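Local coordinates for putative uncharacterized protein (Pyrococcus furiosus, PDB 3UFC) that probably binds CRISPR RNA as a Cas6-family, ferredoxin-like protein of the antiviral CRISPR defence system, at residues R4-I18 and K68-S82. Residues are numbered along the deposited sequence; the frame is centred on the assembly and turned at random.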
loop_
_atom_site.group_PDB
_atom_site.type_symbol
_atom_site.label_atom_id
_atom_site.label_comp_id
_atom_site.label_asym_id
_atom_site.label_seq_id
_atom_site.Cartn_x
_atom_site.Cartn_y
_atom_site.Cartn_z
ATOM N N ARG A 4 10.000 -7.676 -1.165
ATOM C CA ARG A 4 9.290 -6.728 -2.002
ATOM C C ARG A 4 9.297 -7.309 -3.416
ATOM O O ARG A 4 10.354 -7.707 -3.917
ATOM C CB ARG A 4 10.037 -5.394 -1.955
ATOM C CG ARG A 4 9.589 -4.353 -2.933
ATOM C CD ARG A 4 10.273 -3.028 -2.607
ATOM N NE ARG A 4 9.789 -2.499 -1.337
ATOM C CZ ARG A 4 9.329 -1.265 -1.174
ATOM N NH1 ARG A 4 9.298 -0.427 -2.202
ATOM N NH2 ARG A 4 8.870 -0.884 0.009
ATOM N N ILE A 5 8.128 -7.381 -4.050
ATOM C CA ILE A 5 8.048 -7.923 -5.407
ATOM C C ILE A 5 7.314 -7.018 -6.387
ATOM O O ILE A 5 6.553 -6.126 -5.995
ATOM C CB ILE A 5 7.345 -9.304 -5.443
ATOM C CG1 ILE A 5 5.892 -9.165 -4.983
ATOM C CG2 ILE A 5 8.096 -10.302 -4.568
ATOM C CD1 ILE A 5 5.089 -10.450 -5.103
ATOM N N GLU A 6 7.562 -7.259 -7.669
ATOM C CA GLU A 6 6.922 -6.511 -8.739
ATOM C C GLU A 6 6.189 -7.516 -9.612
ATOM O O GLU A 6 6.767 -8.514 -10.051
ATOM C CB GLU A 6 7.943 -5.757 -9.592
ATOM C CG GLU A 6 7.305 -5.031 -10.777
ATOM C CD GLU A 6 8.318 -4.375 -11.699
ATOM O OE1 GLU A 6 7.899 -3.743 -12.690
ATOM O OE2 GLU A 6 9.533 -4.485 -11.437
ATOM N N ILE A 7 4.911 -7.255 -9.839
ATOM C CA ILE A 7 4.085 -8.119 -10.656
ATOM C C ILE A 7 3.741 -7.355 -11.927
ATOM O O ILE A 7 3.164 -6.268 -11.867
ATOM C CB ILE A 7 2.797 -8.496 -9.907
ATOM C CG1 ILE A 7 3.162 -9.249 -8.622
ATOM C CG2 ILE A 7 1.890 -9.344 -10.796
ATOM C CD1 ILE A 7 1.994 -9.556 -7.738
ATOM N N LYS A 8 4.133 -7.903 -13.071
ATOM C CA LYS A 8 3.840 -7.262 -14.347
ATOM C C LYS A 8 2.483 -7.779 -14.786
ATOM O O LYS A 8 2.207 -8.974 -14.691
ATOM C CB LYS A 8 4.900 -7.619 -15.399
ATOM C CG LYS A 8 6.302 -7.155 -15.056
ATOM C CD LYS A 8 6.386 -5.639 -14.932
ATOM C CE LYS A 8 6.039 -4.946 -16.242
ATOM N NZ LYS A 8 6.105 -3.464 -16.127
ATOM N N LEU A 9 1.631 -6.877 -15.253
ATOM C CA LEU A 9 0.300 -7.268 -15.691
ATOM C C LEU A 9 0.113 -6.980 -17.171
ATOM O O LEU A 9 0.591 -5.970 -17.687
ATOM C CB LEU A 9 -0.762 -6.507 -14.893
ATOM C CG LEU A 9 -0.728 -6.679 -13.371
ATOM C CD1 LEU A 9 -1.652 -5.643 -12.722
ATOM C CD2 LEU A 9 -1.148 -8.102 -13.002
ATOM N N LEU A 10 -0.595 -7.878 -17.842
ATOM C CA LEU A 10 -0.874 -7.734 -19.260
ATOM C C LEU A 10 -2.394 -7.711 -19.437
ATOM O O LEU A 10 -3.081 -8.670 -19.087
ATOM C CB LEU A 10 -0.252 -8.909 -20.029
ATOM C CG LEU A 10 -0.349 -8.998 -21.559
ATOM C CD1 LEU A 10 -1.728 -9.472 -21.957
ATOM C CD2 LEU A 10 -0.020 -7.653 -22.188
ATOM N N PRO A 11 -2.938 -6.596 -19.951
ATOM C CA PRO A 11 -4.385 -6.518 -20.150
ATOM C C PRO A 11 -4.785 -7.372 -21.347
ATOM O O PRO A 11 -4.107 -7.368 -22.375
ATOM C CB PRO A 11 -4.620 -5.027 -20.384
ATOM C CG PRO A 11 -3.379 -4.598 -21.065
ATOM C CD PRO A 11 -2.293 -5.314 -20.278
ATOM N N LEU A 12 -5.871 -8.120 -21.201
ATOM C CA LEU A 12 -6.343 -8.979 -22.274
ATOM C C LEU A 12 -6.919 -8.148 -23.416
ATOM O O LEU A 12 -6.776 -8.499 -24.587
ATOM C CB LEU A 12 -7.397 -9.950 -21.740
ATOM C CG LEU A 12 -6.941 -10.796 -20.546
ATOM C CD1 LEU A 12 -8.052 -11.739 -20.138
ATOM C CD2 LEU A 12 -5.691 -11.581 -20.908
ATOM N N GLN A 13 -7.563 -7.039 -23.068
ATOM C CA GLN A 13 -8.155 -6.151 -24.059
ATOM C C GLN A 13 -7.190 -4.998 -24.337
ATOM O O GLN A 13 -6.327 -4.697 -23.514
ATOM C CB GLN A 13 -9.496 -5.609 -23.545
ATOM C CG GLN A 13 -10.494 -6.696 -23.127
ATOM C CD GLN A 13 -10.238 -7.244 -21.725
ATOM O OE1 GLN A 13 -9.184 -7.006 -21.131
ATOM N NE2 GLN A 13 -11.204 -7.990 -21.197
ATOM N N ASP A 14 -7.329 -4.359 -25.495
ATOM C CA ASP A 14 -6.451 -3.250 -25.860
ATOM C C ASP A 14 -7.021 -1.899 -25.433
ATOM O O ASP A 14 -8.229 -1.679 -25.495
ATOM C CB ASP A 14 -6.205 -3.239 -27.371
ATOM C CG ASP A 14 -5.628 -4.549 -27.879
ATOM O OD1 ASP A 14 -6.378 -5.551 -27.939
ATOM O OD2 ASP A 14 -4.423 -4.574 -28.211
ATOM N N ASN A 15 -6.140 -1.000 -25.005
ATOM C CA ASN A 15 -6.546 0.332 -24.561
ATOM C C ASN A 15 -7.778 0.284 -23.658
ATOM O O ASN A 15 -8.717 1.059 -23.834
ATOM C CB ASN A 15 -6.840 1.222 -25.774
ATOM C CG ASN A 15 -5.592 1.569 -26.562
ATOM O OD1 ASN A 15 -5.670 2.162 -27.638
ATOM N ND2 ASN A 15 -4.431 1.205 -26.028
ATOM N N PRO A 16 -7.787 -0.626 -22.672
ATOM C CA PRO A 16 -8.940 -0.723 -21.776
ATOM C C PRO A 16 -9.017 0.445 -20.799
ATOM O O PRO A 16 -8.046 1.176 -20.601
ATOM C CB PRO A 16 -8.702 -2.050 -21.066
ATOM C CG PRO A 16 -7.221 -2.047 -20.905
ATOM C CD PRO A 16 -6.735 -1.576 -22.266
ATOM N N VAL A 17 -10.188 0.617 -20.199
ATOM C CA VAL A 17 -10.397 1.670 -19.220
ATOM C C VAL A 17 -10.801 0.979 -17.924
ATOM O O VAL A 17 -11.827 0.306 -17.870
ATOM C CB VAL A 17 -11.522 2.641 -19.649
ATOM C CG1 VAL A 17 -11.684 3.742 -18.608
ATOM C CG2 VAL A 17 -11.197 3.249 -21.005
ATOM N N ILE A 18 -9.978 1.120 -16.893
ATOM C CA ILE A 18 -10.281 0.502 -15.609
ATOM C C ILE A 18 -10.840 1.558 -14.664
ATOM O O ILE A 18 -10.511 2.737 -14.775
ATOM C CB ILE A 18 -9.018 -0.107 -14.943
ATOM C CG1 ILE A 18 -8.000 0.998 -14.641
ATOM C CG2 ILE A 18 -8.420 -1.173 -15.839
ATOM C CD1 ILE A 18 -6.771 0.522 -13.864
ATOM N N LYS A 68 -15.160 7.825 -15.787
ATOM C CA LYS A 68 -14.972 6.573 -16.512
ATOM C C LYS A 68 -13.877 5.727 -15.871
ATOM O O LYS A 68 -14.063 4.535 -15.626
ATOM C CB LYS A 68 -14.618 6.847 -17.976
ATOM C CG LYS A 68 -15.771 7.390 -18.804
ATOM C CD LYS A 68 -16.920 6.392 -18.868
ATOM C CE LYS A 68 -18.089 6.940 -19.673
ATOM N NZ LYS A 68 -19.220 5.968 -19.744
ATOM N N GLY A 69 -12.736 6.350 -15.600
ATOM C CA GLY A 69 -11.637 5.628 -14.988
ATOM C C GLY A 69 -10.286 5.975 -15.584
ATOM O O GLY A 69 -10.059 7.094 -16.043
ATOM N N ILE A 70 -9.385 5.001 -15.576
ATOM C CA ILE A 70 -8.043 5.193 -16.109
ATOM C C ILE A 70 -7.906 4.444 -17.430
ATOM O O ILE A 70 -8.140 3.237 -17.491
ATOM C CB ILE A 70 -6.975 4.657 -15.125
ATOM C CG1 ILE A 70 -7.210 5.243 -13.730
ATOM C CG2 ILE A 70 -5.587 5.027 -15.615
ATOM C CD1 ILE A 70 -6.318 4.645 -12.654
ATOM N N LYS A 71 -7.543 5.163 -18.486
ATOM C CA LYS A 71 -7.370 4.543 -19.795
ATOM C C LYS A 71 -5.918 4.112 -19.951
ATOM O O LYS A 71 -5.006 4.939 -19.931
ATOM C CB LYS A 71 -7.745 5.517 -20.911
ATOM C CG LYS A 71 -7.670 4.901 -22.300
ATOM C CD LYS A 71 -8.052 5.905 -23.376
ATOM C CE LYS A 71 -7.985 5.282 -24.761
ATOM N NZ LYS A 71 -8.400 6.248 -25.821
ATOM N N ILE A 72 -5.716 2.808 -20.096
ATOM C CA ILE A 72 -4.381 2.235 -20.244
ATOM C C ILE A 72 -3.870 2.381 -21.675
ATOM O O ILE A 72 -4.441 1.815 -22.605
ATOM C CB ILE A 72 -4.398 0.743 -19.860
ATOM C CG1 ILE A 72 -4.831 0.600 -18.399
ATOM C CG2 ILE A 72 -3.024 0.125 -20.086
ATOM C CD1 ILE A 72 -5.080 -0.820 -17.964
ATOM N N LEU A 73 -2.789 3.136 -21.843
ATOM C CA LEU A 73 -2.208 3.363 -23.162
ATOM C C LEU A 73 -0.865 2.654 -23.316
ATOM O O LEU A 73 -0.044 3.046 -24.145
ATOM C CB LEU A 73 -2.011 4.864 -23.398
ATOM C CG LEU A 73 -3.230 5.779 -23.251
ATOM C CD1 LEU A 73 -2.789 7.222 -23.415
ATOM C CD2 LEU A 73 -4.288 5.419 -24.280
ATOM N N SER A 74 -0.644 1.614 -22.520
ATOM C CA SER A 74 0.609 0.871 -22.577
ATOM C C SER A 74 0.507 -0.500 -21.918
ATOM O O SER A 74 -0.324 -0.716 -21.037
ATOM C CB SER A 74 1.715 1.675 -21.892
ATOM O OG SER A 74 2.897 0.906 -21.758
ATOM N N ASP A 75 1.362 -1.421 -22.353
ATOM C CA ASP A 75 1.394 -2.772 -21.797
ATOM C C ASP A 75 2.354 -2.839 -20.616
ATOM O O ASP A 75 2.484 -3.874 -19.973
ATOM C CB ASP A 75 1.830 -3.775 -22.869
ATOM C CG ASP A 75 0.706 -4.146 -23.812
ATOM O OD1 ASP A 75 0.998 -4.608 -24.932
ATOM O OD2 ASP A 75 -0.472 -3.988 -23.428
ATOM N N ASP A 76 3.032 -1.729 -20.345
ATOM C CA ASP A 76 3.982 -1.652 -19.239
ATOM C C ASP A 76 3.202 -1.272 -17.979
ATOM O O ASP A 76 3.044 -0.090 -17.652
ATOM C CB ASP A 76 5.055 -0.609 -19.563
ATOM C CG ASP A 76 6.145 -0.545 -18.519
ATOM O OD1 ASP A 76 6.568 -1.611 -18.025
ATOM O OD2 ASP A 76 6.594 0.577 -18.205
ATOM N N ILE A 77 2.707 -2.296 -17.289
ATOM C CA ILE A 77 1.901 -2.126 -16.086
ATOM C C ILE A 77 2.458 -2.957 -14.942
ATOM O O ILE A 77 2.694 -4.151 -15.097
ATOM C CB ILE A 77 0.450 -2.581 -16.343
ATOM C CG1 ILE A 77 -0.143 -1.791 -17.508
ATOM C CG2 ILE A 77 -0.385 -2.407 -15.087
ATOM C CD1 ILE A 77 -1.495 -2.306 -17.964
ATOM N N SER A 78 2.640 -2.331 -13.785
ATOM C CA SER A 78 3.183 -3.037 -12.632
ATOM C C SER A 78 2.380 -2.862 -11.349
ATOM O O SER A 78 1.754 -1.829 -11.125
ATOM C CB SER A 78 4.621 -2.579 -12.377
ATOM O OG SER A 78 5.481 -2.946 -13.443
ATOM N N LEU A 79 2.411 -3.899 -10.519
ATOM C CA LEU A 79 1.757 -3.904 -9.219
ATOM C C LEU A 79 2.846 -4.341 -8.239
ATOM O O LEU A 79 3.424 -5.423 -8.394
ATOM C CB LEU A 79 0.610 -4.918 -9.180
ATOM C CG LEU A 79 0.020 -5.187 -7.790
ATOM C CD1 LEU A 79 -0.630 -3.914 -7.237
ATOM C CD2 LEU A 79 -1.005 -6.312 -7.877
ATOM N N TYR A 80 3.145 -3.504 -7.250
ATOM C CA TYR A 80 4.166 -3.861 -6.270
ATOM C C TYR A 80 3.528 -4.311 -4.964
ATOM O O TYR A 80 2.509 -3.770 -4.530
ATOM C CB TYR A 80 5.107 -2.681 -6.017
ATOM C CG TYR A 80 5.742 -2.144 -7.280
ATOM C CD1 TYR A 80 5.103 -1.175 -8.044
ATOM C CD2 TYR A 80 6.970 -2.638 -7.730
ATOM C CE1 TYR A 80 5.662 -0.706 -9.227
ATOM C CE2 TYR A 80 7.541 -2.177 -8.915
ATOM C CZ TYR A 80 6.881 -1.211 -9.656
ATOM O OH TYR A 80 7.431 -0.745 -10.822
ATOM N N ILE A 81 4.130 -5.316 -4.344
ATOM C CA ILE A 81 3.630 -5.856 -3.093
ATOM C C ILE A 81 4.816 -6.031 -2.153
ATOM O O ILE A 81 5.927 -6.343 -2.599
ATOM C CB ILE A 81 2.957 -7.224 -3.325
ATOM C CG1 ILE A 81 1.776 -7.063 -4.287
ATOM C CG2 ILE A 81 2.512 -7.815 -2.003
ATOM C CD1 ILE A 81 1.060 -8.365 -4.605
ATOM N N SER A 82 4.593 -5.814 -0.859
ATOM C CA SER A 82 5.666 -5.964 0.110
ATOM C C SER A 82 5.169 -6.393 1.475
ATOM O O SER A 82 4.009 -6.164 1.832
ATOM C CB SER A 82 6.447 -4.653 0.248
ATOM O OG SER A 82 7.393 -4.748 1.303
HETATM O O HOH W 1 9.988 -3.717 1.197
HETATM O O HOH W 2 3.241 -5.202 -17.820
HETATM O O HOH W 3 -6.976 4.717 -28.326
#
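Ser78 OG, on a side chain short enough to sit between two longer ones, is gripped from both: it donates to the anti lone pair of Glu6 OE1 at 2.7 Å and accepts from Lys8 NZ at 2.8 Å. The lysine chain, bent at chi2 and chi3 (both -62°), curls over the serine so that NZ also forms a salt bridge with Asp76 OD1, 2.7 Å away and met from above the carboxylate plane. With Glu6 OE1 as a second, more distant partner (3.9 Å, a long salt bridge), Lys8 NZ would be expected to keep its positive charge. Alongside, Glu6 CG packs 3.4 Å from Tyr80 CE2, carboxylate and ring planes 31° apart. Beneath, strands 4-11 and 77-82 are antiparallel neighbours in the five-stranded sheet of the N-terminal ferredoxin-like domain; Ile7 and Leu79 exchange backbone hydrogen bonds. The other face carries Ile5, Ile7 and Ile81, whose branched apolar side chains pack against helix 86-98; Ile7 CD1 and Ile81 CD1 meet tightly at 3.5 Å. The segments also pair in a smaller sheet, through strands 17-18 and 69-72, where Ile18 and Ile70 exchange backbone hydrogen bonds. Ile72 CD1 lies 3.8 Å from Pro16 CG, while Gly69 adopts a backbone conformation that a CB would obstruct.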